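Local coordinates for protein five-membered-cyclitol-phosphate synthase (Streptomyces citricolor, PDB 6K96) that belongs to the myo-inositol-1-phosphate synthase-like cyclitol phosphate synthases and carries a bound NAD and a sodium ion, at residues L201-N215 and A268-V282. Numbering follows the deposited sequence.
Sequences LSERGLSLASSYQLN and AMLNIEGLGWAGTPV
Tyr212 and Asn271 face each other as a hydrogen-bonded pair where strands 207-215 and 268-275 run antiparallel in a mixed sheet. Leu214 with Met269 and Ser207 with Leu275 repeat this pattern. Between the Ser207-Leu275 and Tyr212-Asn271 pairs lies a classic beta bulge: Ala209 and Ser210 both face Glu273. Ala209 N gives Glu273 O a bond of 2.8 Å, while that from Ser210 N is weak.

Asn271 O takes two donors, Tyr212 N at 3.0 Å and Ser211 OG at 2.5 Å. The hydroxyl of Ser211 lies anti to its own N (chi1 180°), which brings it to this carbonyl; it also bonds His194.

On the Tyr212 face of the sheet, Asn271 CB sits over the ring, 3.5 Å from its centroid, in a CH-pi contact. Ring and amide planes are 25° apart. Asn271 ND2 reaches Glu273 OE2 at 3.1 Å and also bonds Asp285 on strand 281-291; Glu273 OE1 in turn bonds Ser283.

On the other face, Ile272 CG2 meets Leu201 CD2 at 3.5 Å and Leu208 CD1 at 3.7 Å. This seats the end of helix 190-203 against the sheet. Leu206 CD2 packs on Val282 CG2, beyond the Schellman turn at Gly205.

Leucine-isoleucine packing and hydrogen bonds to His194 thus join one face to the helix. On the other, Asn271 ND2 is shared by two carboxylates, and Asp285 links it to the next strand. There Tyr212 and Leu214 pack on Leu216, and Met269 on Met269, of a third subunit, making this face part of a subunit interface.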
ATOM      1  N   LEU B 201      11.768  11.646 -10.166  1.00 31.56           N
ATOM      2  CA  LEU B 201      13.032  11.387  -9.441  1.00 32.36           C
ATOM      3  C   LEU B 201      14.228  11.966 -10.195  1.00 32.42           C
ATOM      4  O   LEU B 201      15.129  12.514  -9.513  1.00 32.40           O
ATOM      5  CB  LEU B 201      13.250   9.893  -9.204  1.00 33.19           C
ATOM      6  CG  LEU B 201      12.806   9.385  -7.852  1.00 34.20           C
ATOM      7  CD1 LEU B 201      11.278   9.389  -7.769  1.00 34.61           C
ATOM      8  CD2 LEU B 201      13.381   8.011  -7.573  1.00 34.17           C
ATOM      9  N   SER B 202      14.298  11.828 -11.512  1.00 32.89           N
ATOM     10  CA  SER B 202      15.537  12.174 -12.265  1.00 34.62           C
ATOM     11  C   SER B 202      15.530  13.661 -12.674  1.00 35.24           C
ATOM     12  O   SER B 202      16.594  14.307 -12.626  1.00 34.38           O
ATOM     13  CB  SER B 202      15.778  11.213 -13.427  1.00 34.50           C
ATOM     14  OG  SER B 202      14.966  11.522 -14.559  1.00 34.54           O
ATOM     15  N   GLU B 203      14.362  14.181 -13.036  1.00 37.35           N
ATOM     16  CA  GLU B 203      14.087  15.640 -13.248  1.00 40.90           C
ATOM     17  C   GLU B 203      14.630  16.427 -12.031  1.00 40.02           C
ATOM     18  O   GLU B 203      15.351  17.358 -12.241  1.00 39.87           O
ATOM     19  CB  GLU B 203      12.581  15.756 -13.530  1.00 44.60           C
ATOM     20  CG  GLU B 203      11.956  17.119 -13.803  1.00 48.92           C
ATOM     21  CD  GLU B 203      10.424  17.021 -13.900  1.00 53.16           C
ATOM     22  OE1 GLU B 203       9.901  15.963 -14.381  1.00 56.34           O
ATOM     23  OE2 GLU B 203       9.727  17.977 -13.468  1.00 56.63           O
ATOM     24  N   ARG B 204      14.387  16.010 -10.787  1.00 39.67           N
ATOM     25  CA  ARG B 204      14.803  16.797  -9.580  1.00 40.57           C
ATOM     26  C   ARG B 204      16.135  16.231  -9.061  1.00 39.25           C
ATOM     27  O   ARG B 204      16.628  16.749  -8.051  1.00 40.38           O
ATOM     28  CB  ARG B 204      13.689  16.903  -8.503  1.00 41.57           C
ATOM     29  CG  ARG B 204      12.250  16.691  -8.997  1.00 42.39           C
ATOM     30  CD  ARG B 204      11.232  17.787  -8.893  1.00 43.54           C
ATOM     31  NE  ARG B 204      11.021  18.057  -7.479  1.00 45.92           N
ATOM     32  CZ  ARG B 204      10.548  19.215  -6.940  1.00 46.43           C
ATOM     33  NH1 ARG B 204      10.230  20.245  -7.702  1.00 45.26           N
ATOM     34  NH2 ARG B 204      10.410  19.340  -5.622  1.00 46.28           N
ATOM     35  N   GLY B 205      16.691  15.193  -9.693  1.00 37.63           N
ATOM     36  CA  GLY B 205      18.092  14.770  -9.506  1.00 36.68           C
ATOM     37  C   GLY B 205      18.239  13.761  -8.390  1.00 35.81           C
ATOM     38  O   GLY B 205      19.349  13.622  -7.830  1.00 35.06           O
ATOM     39  N   LEU B 206      17.171  13.026  -8.083  1.00 34.75           N
ATOM     40  CA  LEU B 206      17.277  11.906  -7.120  1.00 34.52           C
ATOM     41  C   LEU B 206      17.858  10.679  -7.841  1.00 34.04           C
ATOM     42  O   LEU B 206      17.565  10.429  -9.067  1.00 33.82           O
ATOM     43  CB  LEU B 206      15.906  11.628  -6.491  1.00 34.84           C
ATOM     44  CG  LEU B 206      15.437  12.711  -5.505  1.00 35.20           C
ATOM     45  CD1 LEU B 206      14.477  13.653  -6.150  1.00 34.85           C
ATOM     46  CD2 LEU B 206      14.792  12.121  -4.289  1.00 35.26           C
ATOM     47  N   SER B 207      18.673   9.897  -7.147  1.00 32.85           N
ATOM     48  CA  SER B 207      19.346   8.745  -7.794  1.00 32.25           C
ATOM     49  C   SER B 207      18.451   7.513  -7.645  1.00 30.98           C
ATOM     50  O   SER B 207      17.925   7.279  -6.541  1.00 30.94           O
ATOM     51  CB  SER B 207      20.746   8.548  -7.228  1.00 32.81           C
ATOM     52  OG  SER B 207      21.475   9.787  -7.211  1.00 33.56           O
ATOM     53  N   LEU B 208      18.293   6.730  -8.716  1.00 29.84           N
ATOM     54  CA  LEU B 208      17.538   5.449  -8.656  1.00 28.60           C
ATOM     55  C   LEU B 208      18.466   4.375  -8.093  1.00 28.28           C
ATOM     56  O   LEU B 208      19.622   4.328  -8.464  1.00 28.71           O
ATOM     57  CB  LEU B 208      17.028   5.151 -10.060  1.00 28.09           C
ATOM     58  CG  LEU B 208      15.955   4.089 -10.238  1.00 27.55           C
ATOM     59  CD1 LEU B 208      14.758   4.271  -9.289  1.00 27.36           C
ATOM     60  CD2 LEU B 208      15.480   4.141 -11.680  1.00 27.17           C
ATOM     61  N   ALA B 209      18.040   3.697  -7.054  1.00 27.89           N
ATOM     62  CA  ALA B 209      18.648   2.438  -6.589  1.00 28.05           C
ATOM     63  C   ALA B 209      17.976   1.294  -7.345  1.00 27.69           C
ATOM     64  O   ALA B 209      18.702   0.384  -7.750  1.00 28.43           O
ATOM     65  CB  ALA B 209      18.490   2.231  -5.103  1.00 28.06           C
ATOM     66  N   SER B 210      16.654   1.310  -7.501  1.00 26.79           N
ATOM     67  CA  SER B 210      15.927   0.102  -7.935  1.00 26.39           C
ATOM     68  C   SER B 210      14.460   0.400  -8.079  1.00 25.91           C
ATOM     69  O   SER B 210      13.977   1.363  -7.386  1.00 26.13           O
ATOM     70  CB  SER B 210      16.122  -1.058  -6.996  1.00 26.55           C
ATOM     71  OG  SER B 210      15.263  -1.018  -5.883  1.00 26.28           O
ATOM     72  N   SER B 211      13.793  -0.367  -8.943  1.00 25.28           N
ATOM     73  CA  SER B 211      12.320  -0.267  -9.127  1.00 24.70           C
ATOM     74  C   SER B 211      11.794  -1.599  -9.665  1.00 24.36           C
ATOM     75  O   SER B 211      12.555  -2.305 -10.192  1.00 24.68           O
ATOM     76  CB  SER B 211      11.906   0.970  -9.933  1.00 24.35           C
ATOM     77  OG  SER B 211      10.491   1.051 -10.108  1.00 23.90           O
ATOM     78  N   TYR B 212      10.568  -1.962  -9.359  1.00 24.12           N
ATOM     79  CA  TYR B 212       9.832  -3.050 -10.030  1.00 24.21           C
ATOM     80  C   TYR B 212       8.411  -2.585 -10.277  1.00 24.60           C
ATOM     81  O   TYR B 212       7.869  -1.721  -9.563  1.00 24.66           O
ATOM     82  CB  TYR B 212       9.896  -4.405  -9.300  1.00 23.93           C
ATOM     83  CG  TYR B 212       9.494  -4.438  -7.849  1.00 23.53           C
ATOM     84  CD1 TYR B 212       8.166  -4.557  -7.509  1.00 23.22           C
ATOM     85  CD2 TYR B 212      10.430  -4.354  -6.823  1.00 23.54           C
ATOM     86  CE1 TYR B 212       7.746  -4.557  -6.180  1.00 23.14           C
ATOM     87  CE2 TYR B 212      10.033  -4.346  -5.497  1.00 23.60           C
ATOM     88  CZ  TYR B 212       8.686  -4.454  -5.172  1.00 23.35           C
ATOM     89  OH  TYR B 212       8.243  -4.447  -3.885  1.00 23.49           O
ATOM     90  N   GLN B 213       7.849  -3.196 -11.299  1.00 25.52           N
ATOM     91  CA  GLN B 213       6.451  -3.072 -11.744  1.00 26.24           C
ATOM     92  C   GLN B 213       5.965  -4.506 -11.915  1.00 26.73           C
ATOM     93  O   GLN B 213       6.659  -5.232 -12.599  1.00 26.97           O
ATOM     94  CB  GLN B 213       6.458  -2.307 -13.063  1.00 26.54           C
ATOM     95  CG  GLN B 213       5.180  -2.447 -13.876  1.00 26.80           C
ATOM     96  CD  GLN B 213       5.150  -1.637 -15.153  1.00 27.36           C
ATOM     97  OE1 GLN B 213       4.293  -1.888 -16.003  1.00 28.30           O
ATOM     98  NE2 GLN B 213       6.041  -0.650 -15.283  1.00 27.26           N
ATOM     99  N   LEU B 214       4.860  -4.901 -11.289  1.00 27.49           N
ATOM    100  CA  LEU B 214       4.198  -6.171 -11.652  1.00 28.44           C
ATOM    101  C   LEU B 214       2.720  -5.938 -11.856  1.00 28.06           C
ATOM    102  O   LEU B 214       2.233  -5.065 -11.185  1.00 29.22           O
ATOM    103  CB  LEU B 214       4.496  -7.258 -10.624  1.00 29.68           C
ATOM    104  CG  LEU B 214       4.378  -6.893  -9.148  1.00 30.13           C
ATOM    105  CD1 LEU B 214       3.183  -7.621  -8.558  1.00 30.25           C
ATOM    106  CD2 LEU B 214       5.657  -7.366  -8.445  1.00 30.76           C
ATOM    107  N   ASN B 215       2.098  -6.701 -12.765  1.00 27.74           N
ATOM    108  CA  ASN B 215       0.674  -6.606 -13.195  1.00 27.21           C
ATOM    109  C   ASN B 215      -0.011  -7.958 -12.925  1.00 26.97           C
ATOM    110  O   ASN B 215       0.680  -8.988 -12.827  1.00 26.70           O
ATOM    111  CB  ASN B 215       0.534  -6.147 -14.642  1.00 27.38           C
ATOM    112  CG  ASN B 215       1.280  -4.858 -14.929  1.00 27.89           C
ATOM    113  OD1 ASN B 215       0.680  -3.768 -14.997  1.00 28.88           O
ATOM    114  ND2 ASN B 215       2.595  -4.957 -15.071  1.00 28.09           N
ATOM    115  N   ALA B 268      -1.779  -3.279 -10.782  1.00 27.78           N
ATOM    116  CA  ALA B 268      -0.360  -2.963 -10.948  1.00 27.92           C
ATOM    117  C   ALA B 268       0.211  -2.653  -9.573  1.00 28.74           C
ATOM    118  O   ALA B 268      -0.505  -2.200  -8.794  1.00 28.76           O
ATOM    119  CB  ALA B 268      -0.261  -1.776 -11.815  1.00 27.96           C
ATOM    120  N   MET B 269       1.419  -3.056  -9.260  1.00 30.03           N
ATOM    121  CA  MET B 269       2.038  -2.761  -7.962  1.00 31.51           C
ATOM    122  C   MET B 269       3.401  -2.245  -8.328  1.00 31.08           C
ATOM    123  O   MET B 269       4.015  -2.852  -9.228  1.00 31.74           O
ATOM    124  CB  MET B 269       2.142  -3.983  -7.053  1.00 33.45           C
ATOM    125  CG  MET B 269       1.052  -4.012  -6.027  1.00 36.40           C
ATOM    126  SD  MET B 269       0.131  -5.576  -6.050  1.00 41.90           S
ATOM    127  CE  MET B 269       1.439  -6.790  -6.016  1.00 40.51           C
ATOM    128  N   LEU B 270       3.806  -1.098  -7.803  1.00 30.10           N
ATOM    129  CA  LEU B 270       5.165  -0.673  -8.168  1.00 30.03           C
ATOM    130  C   LEU B 270       5.897  -0.208  -6.920  1.00 29.44           C
ATOM    131  O   LEU B 270       5.257  -0.052  -5.865  1.00 29.48           O
ATOM    132  CB  LEU B 270       5.139   0.260  -9.381  1.00 30.35           C
ATOM    133  CG  LEU B 270       4.583   1.647  -9.202  1.00 30.93           C
ATOM    134  CD1 LEU B 270       5.639   2.495  -8.502  1.00 31.35           C
ATOM    135  CD2 LEU B 270       4.157   2.250 -10.551  1.00 30.70           C
ATOM    136  N   ASN B 271       7.211  -0.344  -7.014  1.00 28.95           N
ATOM    137  CA  ASN B 271       8.194   0.035  -5.979  1.00 28.25           C
ATOM    138  C   ASN B 271       9.256   0.873  -6.670  1.00 27.67           C
ATOM    139  O   ASN B 271       9.681   0.473  -7.768  1.00 27.27           O
ATOM    140  CB  ASN B 271       8.870  -1.159  -5.313  1.00 28.19           C
ATOM    141  CG  ASN B 271       9.744  -0.697  -4.173  1.00 28.34           C
ATOM    142  OD1 ASN B 271      10.966  -0.736  -4.257  1.00 28.37           O
ATOM    143  ND2 ASN B 271       9.120  -0.155  -3.141  1.00 27.86           N
ATOM    144  N   ILE B 272       9.599   2.006  -6.075  1.00 27.29           N
ATOM    145  CA  ILE B 272      10.745   2.848  -6.504  1.00 27.39           C
ATOM    146  C   ILE B 272      11.543   3.174  -5.269  1.00 27.77           C
ATOM    147  O   ILE B 272      10.940   3.507  -4.303  1.00 27.61           O
ATOM    148  CB  ILE B 272      10.329   4.129  -7.237  1.00 26.95           C
ATOM    149  CG1 ILE B 272       9.528   3.832  -8.501  1.00 26.34           C
ATOM    150  CG2 ILE B 272      11.569   4.977  -7.484  1.00 27.13           C
ATOM    151  CD1 ILE B 272       8.602   4.932  -8.856  1.00 26.31           C
ATOM    152  N   GLU B 273      12.852   2.981  -5.343  1.00 28.80           N
ATOM    153  CA  GLU B 273      13.792   3.160  -4.224  1.00 29.74           C
ATOM    154  C   GLU B 273      14.810   4.156  -4.717  1.00 29.39           C
ATOM    155  O   GLU B 273      15.701   3.763  -5.429  1.00 29.36           O
ATOM    156  CB  GLU B 273      14.446   1.836  -3.815  1.00 31.12           C
ATOM    157  CG  GLU B 273      13.475   0.843  -3.190  1.00 32.28           C
ATOM    158  CD  GLU B 273      12.797   1.293  -1.879  1.00 33.99           C
ATOM    159  OE1 GLU B 273      13.373   2.148  -1.111  1.00 33.93           O
ATOM    160  OE2 GLU B 273      11.657   0.780  -1.617  1.00 36.39           O
ATOM    161  N   GLY B 274      14.658   5.417  -4.337  1.00 28.98           N
ATOM    162  CA  GLY B 274      15.606   6.483  -4.713  1.00 28.58           C
ATOM    163  C   GLY B 274      16.632   6.695  -3.641  1.00 28.43           C
ATOM    164  O   GLY B 274      16.500   6.167  -2.537  1.00 28.38           O
ATOM    165  N   LEU B 275      17.625   7.491  -3.945  1.00 28.71           N
ATOM    166  CA  LEU B 275      18.587   7.954  -2.919  1.00 29.37           C
ATOM    167  C   LEU B 275      18.657   9.471  -3.093  1.00 29.38           C
ATOM    168  O   LEU B 275      18.632   9.971  -4.260  1.00 29.48           O
ATOM    169  CB  LEU B 275      19.965   7.288  -3.047  1.00 29.80           C
ATOM    170  CG  LEU B 275      19.975   5.751  -3.130  1.00 29.87           C
ATOM    171  CD1 LEU B 275      21.275   5.216  -3.741  1.00 30.01           C
ATOM    172  CD2 LEU B 275      19.732   5.113  -1.758  1.00 30.01           C
ATOM    173  N   GLY B 276      18.645  10.186  -1.979  1.00 29.36           N
ATOM    174  CA  GLY B 276      18.658  11.651  -2.039  1.00 29.60           C
ATOM    175  C   GLY B 276      19.905  12.128  -1.381  1.00 30.17           C
ATOM    176  O   GLY B 276      20.875  11.350  -1.365  1.00 30.65           O
ATOM    177  N   TRP B 277      19.831  13.272  -0.721  1.00 30.32           N
ATOM    178  CA  TRP B 277      21.020  13.837  -0.050  1.00 30.85           C
ATOM    179  C   TRP B 277      21.620  12.782   0.866  1.00 31.34           C
ATOM    180  O   TRP B 277      20.846  12.128   1.572  1.00 31.00           O
ATOM    181  CB  TRP B 277      20.661  15.110   0.693  1.00 30.68           C
ATOM    182  CG  TRP B 277      21.775  15.698   1.489  1.00 30.95           C
ATOM    183  CD1 TRP B 277      21.952  15.627   2.833  1.00 31.08           C
ATOM    184  CD2 TRP B 277      22.858  16.467   0.976  1.00 31.25           C
ATOM    185  NE1 TRP B 277      23.060  16.328   3.197  1.00 31.66           N
ATOM    186  CE2 TRP B 277      23.637  16.853   2.076  1.00 31.81           C
ATOM    187  CE3 TRP B 277      23.238  16.867  -0.301  1.00 31.38           C
ATOM    188  CZ2 TRP B 277      24.784  17.620   1.941  1.00 32.49           C
ATOM    189  CZ3 TRP B 277      24.362  17.647  -0.433  1.00 32.12           C
ATOM    190  CH2 TRP B 277      25.111  18.034   0.678  1.00 32.57           C
ATOM    191  N   ALA B 278      22.935  12.569   0.754  1.00 32.23           N
ATOM    192  CA  ALA B 278      23.718  11.748   1.694  1.00 32.90           C
ATOM    193  C   ALA B 278      23.313  10.273   1.606  1.00 32.78           C
ATOM    194  O   ALA B 278      23.618   9.522   2.597  1.00 33.10           O
ATOM    195  CB  ALA B 278      23.473  12.270   3.080  1.00 33.26           C
ATOM    196  N   GLY B 279      22.655   9.903   0.504  1.00 32.43           N
ATOM    197  CA  GLY B 279      22.222   8.526   0.228  1.00 32.65           C
ATOM    198  C   GLY B 279      21.084   8.050   1.136  1.00 32.57           C
ATOM    199  O   GLY B 279      20.877   6.832   1.292  1.00 32.47           O
ATOM    200  N   THR B 280      20.287   8.962   1.688  1.00 32.86           N
ATOM    201  CA  THR B 280      19.091   8.562   2.489  1.00 32.12           C
ATOM    202  C   THR B 280      18.025   8.098   1.507  1.00 31.10           C
ATOM    203  O   THR B 280      17.945   8.626   0.401  1.00 31.15           O
ATOM    204  CB  THR B 280      18.633   9.676   3.431  1.00 32.19           C
ATOM    205  OG1 THR B 280      18.038  10.663   2.591  1.00 31.76           O
ATOM    206  CG2 THR B 280      19.769  10.224   4.268  1.00 32.67           C
ATOM    207  N   PRO B 281      17.256   7.046   1.847  1.00 30.54           N
ATOM    208  CA  PRO B 281      16.280   6.495   0.928  1.00 30.13           C
ATOM    209  C   PRO B 281      15.049   7.382   0.708  1.00 30.23           C
ATOM    210  O   PRO B 281      14.491   7.931   1.656  1.00 30.47           O
ATOM    211  CB  PRO B 281      15.822   5.177   1.579  1.00 30.01           C
ATOM    212  CG  PRO B 281      16.858   4.891   2.633  1.00 30.60           C
ATOM    213  CD  PRO B 281      17.395   6.233   3.063  1.00 30.91           C
ATOM    214  N   VAL B 282      14.628   7.459  -0.544  1.00 29.89           N
ATOM    215  CA  VAL B 282      13.294   7.952  -0.932  1.00 29.91           C
ATOM    216  C   VAL B 282      12.520   6.731  -1.394  1.00 29.68           C
ATOM    217  O   VAL B 282      12.954   6.163  -2.428  1.00 30.20           O
ATOM    218  CB  VAL B 282      13.477   9.003  -2.039  1.00 29.93           C
ATOM    219  CG1 VAL B 282      12.160   9.442  -2.645  1.00 29.26           C
ATOM    220  CG2 VAL B 282      14.272  10.165  -1.485  1.00 30.51           C
TER